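Local coordinates for protein folylpolyglutamate synthase/dihydrofolate synthase (Thermotoga maritima, PDB 1O5Z) that probably catalyses the magnesium-dependent, ATP-driven addition of L-glutamate to dihydropteroate and to tetrahydrofolate polyglutamates, at residues 308-313 against 317-322; 87-92 against 422-427; 335-340 against 365-370; 399-404 against 408-413. One frame throughout, in Å; residues are numbered along the deposited sequence.

Contact 1: 308-313 against 317-322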
# COMPACT_ATOMS: atom_id res chain seq x y z
N PHE A 308 6.08 -1.33 -8.54
CA PHE A 308 7.39 -1.50 -9.20
C PHE A 308 8.07 -2.65 -8.58
O PHE A 308 9.21 -2.56 -8.10
CB PHE A 308 8.29 -0.25 -9.19
CG PHE A 308 9.41 -0.34 -10.21
CD1 PHE A 308 9.13 -0.37 -11.56
CD2 PHE A 308 10.74 -0.45 -9.81
CE1 PHE A 308 10.13 -0.46 -12.49
CE2 PHE A 308 11.74 -0.55 -10.75
CZ PHE A 308 11.41 -0.59 -12.10
N GLU A 309 7.31 -3.73 -8.63
CA GLU A 309 7.67 -4.99 -8.09
C GLU A 309 8.24 -5.80 -9.21
O GLU A 309 7.57 -5.98 -10.22
CB GLU A 309 6.42 -5.72 -7.58
CG GLU A 309 6.75 -6.60 -6.43
CD GLU A 309 5.67 -7.57 -6.11
OE1 GLU A 309 4.51 -7.31 -6.48
OE2 GLU A 309 6.02 -8.60 -5.51
N ILE A 310 9.46 -6.28 -9.04
CA ILE A 310 10.06 -7.16 -10.02
C ILE A 310 10.10 -8.55 -9.44
O ILE A 310 10.68 -8.74 -8.38
CB ILE A 310 11.50 -6.68 -10.39
CG1 ILE A 310 11.45 -5.35 -11.15
CG2 ILE A 310 12.22 -7.73 -11.24
CD1 ILE A 310 11.62 -4.23 -10.30
N LEU A 311 9.53 -9.51 -10.15
CA LEU A 311 9.51 -10.90 -9.77
C LEU A 311 10.20 -11.71 -10.85
O LEU A 311 9.74 -11.72 -11.97
CB LEU A 311 8.07 -11.41 -9.70
CG LEU A 311 7.32 -11.58 -8.38
CD1 LEU A 311 6.00 -12.32 -8.68
CD2 LEU A 311 8.12 -12.33 -7.32
N GLU A 312 11.28 -12.39 -10.51
CA GLU A 312 11.89 -13.38 -11.39
C GLU A 312 11.12 -14.66 -11.20
O GLU A 312 11.04 -15.20 -10.10
CB GLU A 312 13.35 -13.64 -11.08
CG GLU A 312 14.31 -12.96 -12.04
CD GLU A 312 15.42 -13.88 -12.59
OE1 GLU A 312 15.79 -14.86 -11.87
OE2 GLU A 312 15.92 -13.62 -13.73
N LYS A 313 10.55 -15.16 -12.28
CA LYS A 313 9.80 -16.40 -12.25
C LYS A 313 10.35 -17.21 -13.41
O LYS A 313 10.30 -16.77 -14.55
CB LYS A 313 8.29 -16.10 -12.40
CG LYS A 313 7.40 -17.32 -12.50
CD LYS A 313 6.71 -17.67 -11.20
CE LYS A 313 7.49 -18.62 -10.32
NZ LYS A 313 6.56 -19.45 -9.47
N MET A 317 11.92 -12.12 -16.00
CA MET A 317 11.57 -11.01 -15.13
C MET A 317 10.25 -10.47 -15.52
O MET A 317 9.98 -10.32 -16.71
CB MET A 317 12.50 -9.85 -15.25
CG MET A 317 13.89 -10.19 -15.07
SD MET A 317 14.65 -8.92 -14.07
CE MET A 317 14.29 -9.71 -12.47
N TYR A 318 9.49 -10.12 -14.49
CA TYR A 318 8.24 -9.40 -14.60
C TYR A 318 8.31 -8.12 -13.80
O TYR A 318 8.70 -8.14 -12.65
CB TYR A 318 7.12 -10.24 -14.05
CG TYR A 318 6.89 -11.44 -14.87
CD1 TYR A 318 7.51 -12.64 -14.57
CD2 TYR A 318 6.08 -11.38 -15.97
CE1 TYR A 318 7.33 -13.74 -15.36
CE2 TYR A 318 5.88 -12.47 -16.78
CZ TYR A 318 6.49 -13.65 -16.47
OH TYR A 318 6.30 -14.71 -17.30
N ILE A 319 7.95 -7.01 -14.41
CA ILE A 319 7.83 -5.75 -13.71
C ILE A 319 6.34 -5.54 -13.51
O ILE A 319 5.62 -5.26 -14.45
CB ILE A 319 8.48 -4.61 -14.51
CG1 ILE A 319 9.97 -4.92 -14.76
CG2 ILE A 319 8.40 -3.30 -13.72
CD1 ILE A 319 10.32 -5.68 -16.05
N LEU A 320 5.89 -5.76 -12.28
CA LEU A 320 4.49 -5.64 -11.94
C LEU A 320 4.32 -4.26 -11.38
O LEU A 320 4.86 -3.92 -10.34
CB LEU A 320 4.09 -6.70 -10.89
CG LEU A 320 4.43 -8.16 -11.28
CD1 LEU A 320 4.22 -9.15 -10.13
CD2 LEU A 320 3.69 -8.58 -12.51
N ASP A 321 3.57 -3.43 -12.10
CA ASP A 321 3.27 -2.13 -11.61
C ASP A 321 1.86 -1.76 -11.93
O ASP A 321 1.48 -1.73 -13.10
CB ASP A 321 4.23 -1.12 -12.22
CG ASP A 321 4.17 0.22 -11.51
OD1 ASP A 321 5.18 0.56 -10.83
OD2 ASP A 321 3.18 1.00 -11.57
N GLY A 322 1.11 -1.43 -10.89
CA GLY A 322 -0.28 -1.11 -11.04
C GLY A 322 -0.62 0.25 -11.61
O GLY A 322 -1.80 0.60 -11.60
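Two pairs of backbone hydrogen bonds tie E309 to L320 and L311 to Y318. The bond from L320 N to E309 O is short at 2.7 Å and points almost straight at the oxygen, in line with its C=O bond; its return, E309 N to L320 O, measures 3.0 Å. Around L311 the partners differ in approach: L311 N lies in the carbonyl plane of Y318 O, whereas Y318 N reaches L311 O from 35° above the plane. Between them the non-hydrogen-bonded pair I310 and I319 brings the CA of I310 within 3.1 Å of Y318 O, a CA-H...O contact.

Apolar contacts fall on both faces. On one, I310 CG1 and I319 CG1 lie alongside each other 3.9 Å apart, and I319 CG2 meets F308 CE1 at 3.5 Å. The F308 ring also carries I310 CD1 over one face, offset toward the rim. Cutting I310 back to an alanine would probably take CD1 from that ring face and CG1 from beside I319 CG1, opening a gap near L247 and N268. On the other face L311 CD1 meets L320 CD1, and the Y318 ring turns its edge to L311 O, with CG anti to the carbonyl carbon (chi1 -66°).

Among the charged groups, E309 sends OE2 to a salt bridge with R428 of helix 421-433. F308 and E309 both face L320, which makes a G1 beta bulge at the open end of an antiparallel beta hairpin whose strand 309-313 is the outermost of the mixed sheet in the Mur ligase C-terminal domain.

Contact 2: 87-92 against 422-427. With SO4 (sulfate ion), chain D.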
# COMPACT_ATOMS: atom_id res chain seq x y z
N PRO A 87 -5.47 -0.58 -0.16
CA PRO A 87 -6.55 -1.55 -0.31
C PRO A 87 -5.87 -2.93 -0.40
O PRO A 87 -4.97 -3.19 0.37
CB PRO A 87 -7.23 -1.09 -1.60
CG PRO A 87 -6.04 -0.49 -2.41
CD PRO A 87 -5.00 -0.06 -1.44
N HIS A 88 -6.25 -3.83 -1.30
CA HIS A 88 -5.44 -5.00 -1.50
C HIS A 88 -5.29 -5.14 -2.96
O HIS A 88 -6.03 -4.54 -3.72
CB HIS A 88 -6.09 -6.26 -0.89
CG HIS A 88 -7.42 -6.64 -1.48
ND1 HIS A 88 -8.62 -6.34 -0.87
CD2 HIS A 88 -7.74 -7.31 -2.62
CE1 HIS A 88 -9.62 -6.84 -1.59
NE2 HIS A 88 -9.11 -7.42 -2.66
N LEU A 89 -4.34 -6.00 -3.33
CA LEU A 89 -4.00 -6.28 -4.71
C LEU A 89 -4.63 -7.58 -5.22
O LEU A 89 -5.35 -7.59 -6.23
CB LEU A 89 -2.47 -6.32 -4.81
CG LEU A 89 -1.96 -6.21 -6.23
CD1 LEU A 89 -2.31 -4.84 -6.80
CD2 LEU A 89 -0.47 -6.49 -6.27
N SER A 90 -4.38 -8.68 -4.51
CA SER A 90 -4.79 -10.01 -4.96
C SER A 90 -5.80 -10.65 -4.02
O SER A 90 -6.76 -11.25 -4.47
CB SER A 90 -3.59 -10.92 -5.09
OG SER A 90 -2.66 -10.44 -6.02
N THR A 91 -5.60 -10.51 -2.71
CA THR A 91 -6.54 -11.04 -1.77
C THR A 91 -6.81 -10.06 -0.68
O THR A 91 -5.93 -9.38 -0.21
CB THR A 91 -6.09 -12.38 -1.15
OG1 THR A 91 -7.01 -12.70 -0.10
CG2 THR A 91 -4.74 -12.25 -0.46
N PHE A 92 -8.07 -10.01 -0.28
CA PHE A 92 -8.52 -9.22 0.84
C PHE A 92 -7.66 -9.41 2.08
O PHE A 92 -7.48 -8.48 2.86
CB PHE A 92 -9.97 -9.60 1.12
CG PHE A 92 -10.51 -9.01 2.36
CD1 PHE A 92 -11.19 -7.79 2.32
CD2 PHE A 92 -10.33 -9.66 3.56
CE1 PHE A 92 -11.72 -7.22 3.50
CE2 PHE A 92 -10.83 -9.13 4.73
CZ PHE A 92 -11.54 -7.89 4.70
N PHE A 422 -6.27 -4.34 -10.84
CA PHE A 422 -6.94 -5.63 -11.08
C PHE A 422 -6.05 -6.53 -11.92
O PHE A 422 -5.78 -7.65 -11.54
CB PHE A 422 -8.24 -5.44 -11.84
CG PHE A 422 -9.40 -5.19 -10.99
CD1 PHE A 422 -10.14 -4.00 -11.10
CD2 PHE A 422 -9.80 -6.13 -10.06
CE1 PHE A 422 -11.28 -3.74 -10.28
CE2 PHE A 422 -10.95 -5.89 -9.22
CZ PHE A 422 -11.69 -4.69 -9.35
N LEU A 423 -5.61 -6.04 -13.07
CA LEU A 423 -4.71 -6.79 -13.92
C LEU A 423 -3.44 -7.23 -13.16
O LEU A 423 -3.06 -8.41 -13.16
CB LEU A 423 -4.30 -5.97 -15.14
CG LEU A 423 -3.27 -6.66 -16.03
CD1 LEU A 423 -3.90 -7.93 -16.69
CD2 LEU A 423 -2.74 -5.72 -17.04
N VAL A 424 -2.76 -6.29 -12.53
CA VAL A 424 -1.55 -6.66 -11.82
C VAL A 424 -1.78 -7.67 -10.68
O VAL A 424 -1.03 -8.61 -10.52
CB VAL A 424 -0.82 -5.43 -11.35
CG1 VAL A 424 0.36 -5.83 -10.50
CG2 VAL A 424 -0.34 -4.61 -12.57
N GLY A 425 -2.82 -7.50 -9.89
CA GLY A 425 -3.05 -8.39 -8.79
C GLY A 425 -3.38 -9.77 -9.28
O GLY A 425 -3.01 -10.75 -8.65
N TYR A 426 -4.07 -9.85 -10.40
CA TYR A 426 -4.47 -11.11 -10.99
C TYR A 426 -3.30 -11.91 -11.52
O TYR A 426 -3.15 -13.08 -11.26
CB TYR A 426 -5.42 -10.80 -12.13
CG TYR A 426 -6.03 -12.00 -12.85
CD1 TYR A 426 -7.16 -12.67 -12.36
CD2 TYR A 426 -5.50 -12.42 -14.07
CE1 TYR A 426 -7.69 -13.71 -13.06
CE2 TYR A 426 -6.02 -13.46 -14.75
CZ TYR A 426 -7.11 -14.09 -14.26
OH TYR A 426 -7.58 -15.11 -15.03
N VAL A 427 -2.47 -11.24 -12.28
CA VAL A 427 -1.24 -11.84 -12.81
C VAL A 427 -0.21 -12.19 -11.72
O VAL A 427 0.43 -13.22 -11.78
CB VAL A 427 -0.62 -10.87 -13.82
CG1 VAL A 427 0.81 -11.29 -14.20
CG2 VAL A 427 -1.53 -10.79 -15.06
S SO4 D . -7.91 -0.59 -11.96
O1 SO4 D . -8.01 -0.85 -13.38
O2 SO4 D . -9.04 0.20 -11.50
O3 SO4 D . -7.95 -1.83 -11.22
O4 SO4 D . -6.63 0.10 -11.75
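The loop 87-92 comes against helix 421-433 most closely where S90 and G425 bring their CA atoms to 4.5 Å and G425 CA points a nearly straight CA-H...O contact at L89 O, 3.5 Å away. A beta carbon on G425 would run into that carbonyl oxygen, so the glycine is what lets the loop lie this close to the helix.

S90 supplies the one hydrogen bond across the segments: its OG donates to G425 O at 2.7 Å. The hydroxyl comes in from the side of the carbonyl, at a C=O...donor angle of 117°, and is somewhat tilted from its plane. With OG anti to the carbonyl carbon of S90, the hydroxyl is turned to the helix. L89 lays its branch point against the same glycine, CG resting 3.5 Å from G425 CA, while CD2 extends to V424 CG1 at 4.4 Å. With an alanine at L89 the contact would probably lose the side-chain packing of CG on G425 CA and leave V424 CG1 without this loop-side neighbour.

At the first turn of the helix, F422 N donates a straight bond (171°) to O3 of a sulfate ion at 3.0 Å. S420 OG and L421 N bind the same ion, so backbone and hydroxyl donors gather round it at the helix N-terminus; it probably came from the crystallisation liquor. E94 holds the loop through L89 N and S90 N. The contact is an interdomain junction, joining a loop of the Mur ligase middle domain to helix 421-433 of the C-terminal, glutamate ligase part.

Contact 3: 335-340 against 365-370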
# COMPACT_ATOMS: atom_id res chain seq x y z
N SER A 335 11.32 4.75 -13.58
CA SER A 335 11.87 3.59 -12.89
C SER A 335 12.46 2.53 -13.83
O SER A 335 13.55 2.03 -13.58
CB SER A 335 10.77 3.00 -11.99
OG SER A 335 10.63 3.87 -10.87
N LEU A 336 11.76 2.23 -14.92
CA LEU A 336 12.30 1.39 -16.00
C LEU A 336 13.61 1.85 -16.59
O LEU A 336 14.43 1.03 -16.94
CB LEU A 336 11.31 1.26 -17.14
CG LEU A 336 10.09 0.43 -16.81
CD1 LEU A 336 9.09 0.69 -17.84
CD2 LEU A 336 10.46 -1.06 -16.75
N LYS A 337 13.82 3.16 -16.72
CA LYS A 337 15.04 3.67 -17.32
C LYS A 337 16.25 3.48 -16.38
O LYS A 337 17.42 3.45 -16.82
CB LYS A 337 14.87 5.14 -17.73
CG LYS A 337 13.78 5.46 -18.81
CD LYS A 337 14.22 6.69 -19.69
CE LYS A 337 13.07 7.57 -20.31
NZ LYS A 337 12.00 6.80 -21.04
N LEU A 338 15.97 3.36 -15.09
CA LEU A 338 17.03 3.21 -14.11
C LEU A 338 17.53 1.80 -14.05
O LEU A 338 18.71 1.56 -13.96
CB LEU A 338 16.54 3.57 -12.72
CG LEU A 338 16.49 5.05 -12.37
CD1 LEU A 338 15.92 5.17 -10.98
CD2 LEU A 338 17.88 5.70 -12.45
N TYR A 339 16.61 0.86 -14.08
CA TYR A 339 16.95 -0.50 -13.77
C TYR A 339 17.05 -1.39 -15.00
O TYR A 339 17.56 -2.51 -14.90
CB TYR A 339 15.89 -1.06 -12.81
CG TYR A 339 15.99 -0.49 -11.40
CD1 TYR A 339 15.12 0.49 -10.95
CD2 TYR A 339 16.95 -0.95 -10.50
CE1 TYR A 339 15.21 0.99 -9.66
CE2 TYR A 339 17.04 -0.44 -9.23
CZ TYR A 339 16.17 0.52 -8.80
OH TYR A 339 16.26 1.03 -7.53
N PHE A 340 16.58 -0.91 -16.15
CA PHE A 340 16.51 -1.75 -17.37
C PHE A 340 17.07 -1.06 -18.58
O PHE A 340 16.65 -1.34 -19.69
CB PHE A 340 15.06 -2.15 -17.61
CG PHE A 340 14.55 -3.06 -16.56
CD1 PHE A 340 14.83 -4.42 -16.61
CD2 PHE A 340 13.87 -2.56 -15.46
CE1 PHE A 340 14.37 -5.29 -15.61
CE2 PHE A 340 13.42 -3.40 -14.47
CZ PHE A 340 13.66 -4.78 -14.55
N THR A 365 5.49 5.07 -25.24
CA THR A 365 6.04 5.08 -26.57
C THR A 365 7.56 5.05 -26.51
O THR A 365 8.16 5.64 -25.62
CB THR A 365 5.49 6.30 -27.44
OG1 THR A 365 5.91 7.59 -26.91
CG2 THR A 365 3.96 6.32 -27.43
N GLY A 366 8.19 4.37 -27.46
CA GLY A 366 9.64 4.42 -27.58
C GLY A 366 10.39 3.58 -26.57
O GLY A 366 11.60 3.71 -26.47
N ILE A 367 9.70 2.70 -25.84
CA ILE A 367 10.35 1.92 -24.77
C ILE A 367 10.35 0.43 -25.02
O ILE A 367 11.31 -0.25 -24.70
CB ILE A 367 9.66 2.19 -23.40
CG1 ILE A 367 9.93 3.61 -22.95
CG2 ILE A 367 10.17 1.27 -22.31
CD1 ILE A 367 9.07 3.97 -21.81
N PHE A 368 9.27 -0.08 -25.59
CA PHE A 368 9.07 -1.52 -25.64
C PHE A 368 9.37 -2.05 -27.02
O PHE A 368 9.11 -1.40 -28.03
CB PHE A 368 7.67 -1.86 -25.21
CG PHE A 368 7.42 -1.50 -23.81
CD1 PHE A 368 7.83 -2.34 -22.80
CD2 PHE A 368 6.85 -0.28 -23.48
CE1 PHE A 368 7.63 -2.00 -21.49
CE2 PHE A 368 6.65 0.06 -22.15
CZ PHE A 368 7.04 -0.80 -21.17
N GLU A 369 9.93 -3.24 -27.02
CA GLU A 369 10.20 -3.94 -28.22
C GLU A 369 8.90 -4.61 -28.67
O GLU A 369 8.79 -5.01 -29.79
CB GLU A 369 11.22 -5.01 -27.89
CG GLU A 369 12.18 -5.35 -28.98
CD GLU A 369 13.20 -4.29 -29.13
OE1 GLU A 369 13.85 -4.28 -30.19
OE2 GLU A 369 13.34 -3.49 -28.17
N ARG A 370 7.94 -4.76 -27.79
CA ARG A 370 6.77 -5.54 -28.09
C ARG A 370 5.66 -5.11 -27.15
O ARG A 370 5.90 -4.93 -25.94
CB ARG A 370 7.06 -7.02 -27.88
CG ARG A 370 5.93 -7.95 -28.24
CD ARG A 370 6.29 -9.39 -28.04
NE ARG A 370 5.15 -10.28 -28.28
CZ ARG A 370 5.07 -11.50 -27.81
NH1 ARG A 370 6.03 -11.98 -27.05
NH2 ARG A 370 4.01 -12.25 -28.07
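L336 and F368 meet at about a right angle, the leucine reaching from the helix with CD1 4.2 Å from CZ of the ring. The approach is oblique to the ring, and the leucine's CG stands anti to its carbonyl carbon (chi1 -70°), with the methyl-bearing end directed to the loop. The phenylalanine has a second neighbour from its own segment: I367 CG2 lies 3.7 Å above one face, offset toward the rim. L336 and I367 thus both touch the ring.

K337 and I367 also cross at about a right angle. The lysine chain bends at chi2 and chi4, and this brings NZ to 4.1 Å from I367 CD1, a van der Waals approach of an ammonium group to a methyl. K337 is exposed, so its end marks the solvent border of the contact, whereas L336 and F368 are buried. No hydrogen bond joins the two segments, and the area shared is small, 129 Å².

L345 and V416, from two strands of the sheet, touch both L336 and F368. The leucine and the ring therefore belong to a helix-on-sheet core: helix 326-339 packs over the mixed sheet of the glutamate ligase domain, with F368, from the loop leading into strand 370-373, joining that core, in the alpha/beta layering of Mur ligase C-terminal domains.

Contact 4: 399-404 against 408-413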
# COMPACT_ATOMS: atom_id res chain seq x y z
N GLU A 399 -0.10 -6.28 -30.47
CA GLU A 399 -0.78 -7.57 -30.48
C GLU A 399 -1.87 -7.51 -29.45
O GLU A 399 -1.79 -6.74 -28.53
CB GLU A 399 0.13 -8.75 -30.13
CG GLU A 399 1.46 -8.70 -30.83
CD GLU A 399 2.46 -9.68 -30.27
OE1 GLU A 399 2.03 -10.75 -29.78
OE2 GLU A 399 3.66 -9.38 -30.35
N VAL A 400 -2.88 -8.33 -29.64
CA VAL A 400 -3.95 -8.47 -28.71
C VAL A 400 -3.92 -9.88 -28.24
O VAL A 400 -4.11 -10.80 -29.03
CB VAL A 400 -5.32 -8.17 -29.34
CG1 VAL A 400 -6.43 -8.18 -28.25
CG2 VAL A 400 -5.29 -6.83 -30.08
N ILE A 401 -3.65 -10.06 -26.96
CA ILE A 401 -3.78 -11.38 -26.33
C ILE A 401 -4.70 -11.16 -25.16
O ILE A 401 -4.31 -10.58 -24.12
CB ILE A 401 -2.45 -11.97 -25.86
CG1 ILE A 401 -1.42 -12.05 -26.99
CG2 ILE A 401 -2.68 -13.36 -25.30
CD1 ILE A 401 -0.07 -12.57 -26.54
N GLU A 402 -5.93 -11.60 -25.35
CA GLU A 402 -7.00 -11.21 -24.46
C GLU A 402 -6.89 -11.76 -23.03
O GLU A 402 -7.13 -11.04 -22.07
CB GLU A 402 -8.32 -11.53 -25.13
CG GLU A 402 -8.51 -10.58 -26.29
CD GLU A 402 -9.98 -10.41 -26.63
OE1 GLU A 402 -10.82 -10.97 -25.88
OE2 GLU A 402 -10.28 -9.69 -27.62
N ASP A 403 -6.52 -13.03 -22.91
CA ASP A 403 -6.21 -13.63 -21.63
C ASP A 403 -4.86 -13.15 -21.18
O ASP A 403 -3.85 -13.47 -21.83
CB ASP A 403 -6.15 -15.15 -21.75
CG ASP A 403 -5.71 -15.84 -20.47
OD1 ASP A 403 -5.65 -15.22 -19.38
OD2 ASP A 403 -5.38 -17.05 -20.46
N PRO A 404 -4.80 -12.41 -20.07
CA PRO A 404 -3.53 -11.82 -19.64
C PRO A 404 -2.47 -12.84 -19.22
O PRO A 404 -1.32 -12.51 -19.16
CB PRO A 404 -3.93 -10.91 -18.46
CG PRO A 404 -5.23 -11.39 -17.99
CD PRO A 404 -5.92 -11.98 -19.20
N ILE A 408 1.27 -13.05 -20.71
CA ILE A 408 2.58 -13.15 -20.04
C ILE A 408 3.30 -14.42 -20.37
O ILE A 408 4.52 -14.43 -20.44
CB ILE A 408 2.49 -12.97 -18.51
CG1 ILE A 408 1.52 -13.97 -17.87
CG2 ILE A 408 2.06 -11.53 -18.18
CD1 ILE A 408 1.93 -14.40 -16.49
N GLU A 409 2.55 -15.50 -20.61
CA GLU A 409 3.17 -16.76 -21.01
C GLU A 409 3.93 -16.62 -22.33
O GLU A 409 4.92 -17.31 -22.56
CB GLU A 409 2.10 -17.88 -21.04
CG GLU A 409 2.62 -19.27 -21.38
CD GLU A 409 2.93 -19.43 -22.86
OE1 GLU A 409 3.70 -20.35 -23.24
OE2 GLU A 409 2.41 -18.62 -23.66
N SER A 410 3.48 -15.68 -23.16
CA SER A 410 3.95 -15.49 -24.52
C SER A 410 5.23 -14.69 -24.69
O SER A 410 5.84 -14.69 -25.77
CB SER A 410 2.82 -14.84 -25.30
OG SER A 410 1.77 -15.82 -25.37
N THR A 411 5.65 -14.02 -23.63
CA THR A 411 6.87 -13.22 -23.70
C THR A 411 8.12 -14.02 -23.33
O THR A 411 8.06 -15.01 -22.60
CB THR A 411 6.74 -11.99 -22.84
OG1 THR A 411 6.36 -12.34 -21.50
CG2 THR A 411 5.57 -11.13 -23.30
N GLU A 412 9.23 -13.57 -23.89
CA GLU A 412 10.58 -14.02 -23.60
C GLU A 412 11.33 -12.93 -22.83
O GLU A 412 12.12 -13.24 -21.92
CB GLU A 412 11.33 -14.25 -24.91
CG GLU A 412 10.56 -15.01 -25.96
CD GLU A 412 10.54 -16.51 -25.70
OE1 GLU A 412 10.25 -16.94 -24.55
OE2 GLU A 412 10.81 -17.28 -26.65
N ARG A 413 11.08 -11.67 -23.22
CA ARG A 413 11.75 -10.53 -22.67
C ARG A 413 11.24 -10.23 -21.30
O ARG A 413 10.15 -10.63 -20.94
CB ARG A 413 11.51 -9.30 -23.53
CG ARG A 413 12.08 -9.37 -24.94
CD ARG A 413 11.48 -8.26 -25.83
NE ARG A 413 11.96 -8.25 -27.20
CZ ARG A 413 11.26 -8.61 -28.28
NH1 ARG A 413 10.01 -9.04 -28.21
NH2 ARG A 413 11.83 -8.52 -29.47
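P404 and I408 are joined by an i to i+4 backbone bond in the first turn of helix 404-409, in the alpha/beta glutamate ligase domain, where the chain passes from edge strand 399-400 into this short helix. The tight part of the contact is here. I408 N donates to P404 O at 3.1 Å, arriving 39° above the carbonyl plane. The isoleucine side chain packs against the same oxygen: CG1 lies between I408's own backbone N and carbonyl carbon (chi1 56°), which sets it 3.4 Å from P404 O, and CG2 follows at 3.7 Å. P404 and I408 are both buried, and both pack on helix 421-433, where L423 and Y426 touch the proline and V427 and L431 touch the isoleucine. Just ahead of the proline, D403 occupies the N-cap position, its OD1 accepting a bond from L405 N.

The looser part joins I401, ahead of the helix, to S410. These two residues, both partly exposed, come together through little more than a methyl and a methylene, and their CA atoms are 8.9 Å apart. The serine does not spend its hydroxyl on this neighbour, since OG is hydrogen-bonded to E406 O. I401 is held on its own side by I372 of the adjacent strand, and its CG1 stands anti to the carbonyl carbon, extending the chain toward the serine until CD1 sits 3.9 Å from both CB and OG of S410.

Overall arrangement
Contacts 1, 3 and 4 come in that order along the chain and all belong to the glutamate ligase domain, sharing its six-stranded mixed sheet: contact 1 forms one edge with hairpin 309-320, and contact 4 begins at the other, strand 399-400. Contact 3 lies about 13 Å from contact 1 and 17 Å from contact 4 (centres), linked to the latter by the R370-E399 salt bridge. Contact 2 brackets all three in sequence, bringing loop 87-92 of the middle domain to helix 421-433. That helix packs on contact 1 through V424 and on contact 4 through L423, so the interdomain junction rests directly on the C-terminal domain's sheet and helices.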